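Local coordinates for TRAP dicarboxylate ABC transporter, substrate-binding protein (Roseobacter denitrificans, PDB 4OVQ) that binds beta-D-glucuronate as the periplasmic solute-binding protein of a TRAP transport system, probably delivering it to the membrane components for uptake, at residues K109-P112 with H113-R116. Residues are numbered along the deposited sequence; the frame is centred on the assembly and turned at random.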
loop_
_atom_site.group_PDB
_atom_site.type_symbol
_atom_site.label_atom_id
_atom_site.label_comp_id
_atom_site.label_asym_id
_atom_site.label_seq_id
_atom_site.Cartn_x
_atom_site.Cartn_y
_atom_site.Cartn_z
ATOM N N LYS A 109 -7.910 -3.845 12.595
ATOM C CA LYS A 109 -8.960 -2.977 13.109
ATOM C C LYS A 109 -8.642 -1.516 12.839
ATOM O O LYS A 109 -9.551 -0.691 12.762
ATOM C CB LYS A 109 -9.153 -3.193 14.621
ATOM C CG LYS A 109 -8.815 -4.600 15.103
ATOM C CD LYS A 109 -9.083 -4.790 16.589
ATOM C CE LYS A 109 -9.265 -6.261 16.901
ATOM N NZ LYS A 109 -8.833 -6.602 18.288
ATOM N N ASP A 110 -7.355 -1.200 12.686
ATOM C CA ASP A 110 -6.923 0.163 12.397
ATOM C C ASP A 110 -5.409 0.191 12.220
ATOM O O ASP A 110 -4.749 -0.837 12.358
ATOM C CB ASP A 110 -7.365 1.158 13.491
ATOM C CG ASP A 110 -6.931 0.753 14.880
ATOM O OD1 ASP A 110 -5.824 0.205 15.057
ATOM O OD2 ASP A 110 -7.716 1.006 15.815
ATOM N N VAL A 111 -4.869 1.362 11.891
ATOM C CA VAL A 111 -3.453 1.463 11.578
ATOM C C VAL A 111 -2.589 1.141 12.799
ATOM O O VAL A 111 -1.629 0.373 12.704
ATOM C CB VAL A 111 -3.099 2.835 10.995
ATOM C CG1 VAL A 111 -1.598 2.974 10.827
ATOM C CG2 VAL A 111 -3.836 3.049 9.682
ATOM N N PRO A 112 -2.927 1.709 13.966
ATOM C CA PRO A 112 -2.084 1.337 15.104
ATOM C C PRO A 112 -2.040 -0.166 15.328
ATOM O O PRO A 112 -0.979 -0.698 15.660
ATOM C CB PRO A 112 -2.760 2.056 16.271
ATOM C CG PRO A 112 -3.261 3.312 15.640
ATOM C CD PRO A 112 -3.825 2.826 14.304
ATOM N N HIS A 113 -3.172 -0.841 15.139
ATOM C CA HIS A 113 -3.211 -2.302 15.210
ATOM C C HIS A 113 -2.248 -2.961 14.208
ATOM O O HIS A 113 -1.510 -3.875 14.565
ATOM C CB HIS A 113 -4.629 -2.799 14.958
ATOM C CG HIS A 113 -4.781 -4.283 15.080
ATOM N ND1 HIS A 113 -5.435 -5.046 14.140
ATOM C CD2 HIS A 113 -4.376 -5.144 16.041
ATOM C CE1 HIS A 113 -5.413 -6.314 14.505
ATOM N NE2 HIS A 113 -4.779 -6.401 15.659
HETATM N N MSE A 114 -2.259 -2.501 12.957
HETATM C CA MSE A 114 -1.368 -3.047 11.929
HETATM C C MSE A 114 0.087 -3.001 12.381
HETATM O O MSE A 114 0.832 -3.970 12.216
HETATM C CB MSE A 114 -1.536 -2.264 10.612
HETATM C CG MSE A 114 -0.456 -2.519 9.487
HETATM SE SE MSE A 114 -0.808 -1.260 8.034
HETATM C CE MSE A 114 0.480 0.119 8.618
ATOM N N PHE A 115 0.506 -1.862 12.906
ATOM C CA PHE A 115 1.901 -1.694 13.247
ATOM C C PHE A 115 2.235 -2.622 14.402
ATOM O O PHE A 115 3.302 -3.221 14.413
ATOM C CB PHE A 115 2.225 -0.234 13.549
ATOM C CG PHE A 115 2.530 0.590 12.317
ATOM C CD1 PHE A 115 3.688 0.358 11.586
ATOM C CD2 PHE A 115 1.679 1.595 11.908
ATOM C CE1 PHE A 115 3.988 1.110 10.466
ATOM C CE2 PHE A 115 1.977 2.356 10.786
ATOM C CZ PHE A 115 3.139 2.117 10.076
ATOM N N ARG A 116 1.301 -2.774 15.341
ATOM C CA ARG A 116 1.492 -3.721 16.442
ATOM C C ARG A 116 1.693 -5.126 15.881
ATOM O O ARG A 116 2.593 -5.846 16.284
ATOM C CB ARG A 116 0.328 -3.669 17.442
ATOM C CG ARG A 116 0.365 -2.424 18.330
ATOM C CD ARG A 116 -0.500 -2.546 19.582
ATOM N NE ARG A 116 -1.910 -2.741 19.258
ATOM C CZ ARG A 116 -2.756 -1.762 18.952
ATOM N NH1 ARG A 116 -2.353 -0.497 18.913
ATOM N NH2 ARG A 116 -4.011 -2.053 18.672
HETATM O O HOH W 1 -6.083 -0.397 17.881
#
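Lys109 CG lies over one face of the His113 imidazole in a CH-pi contact, 4.0 Å from the ring centroid. The same ring accepts the backbone N-H of Lys109 at His113 ND1 (3.2 Å from Lys109 N), and the donor sits 29° out of the ring plane. The other ring nitrogen, His113 NE2, bonds to the carbonyl of Thr324 near the C-terminus. Both nitrogens are thus engaged, which holds the rotation of the buried ring. With CG anti to the backbone N (chi1 -177°), His113 reaches back to the residues ahead of the helix.

One face of the Arg116 guanidinium meets Pro112 O and His113 CA, both toward the rim. At its edge, in plane, a water accepts from Arg116 NH2 (2.8 Å). The same water donates to Asp110 OD1. Arg116 NH2 also forms a salt bridge with the C-terminal carboxylate of Glu325.

The selenomethionine methyl, Met114 CE, sits over one face of the Phe115 ring, toward its rim. Arg266 makes a cation-pi contact with that ring.

Asp110 is the N-cap of helix 111-118. Its OD1 accepts from His113 N at 2.9 Å, and the carboxylate stands 79° from the imidazole plane. Asp110 CG stands between its own backbone N and carbonyl carbon, which brings OD1 to the N-H of His113, three residues on. OD1 therefore takes two bonds, one from the backbone and one from the water. From the cap onward the i to i+4 backbone bonds begin: Met114 N bonds to Asp110 O, Phe115 N to Val111 O and Arg116 N to Pro112 O.

On another side of the helix, Val111 and Phe115 lie alongside each other, with Val111 CG1 3.6 Å from Phe115 CE2. Met114 also packs on Ile231 and Pro233; its side chain is about 11 Å from the bound beta-D-glucuronate.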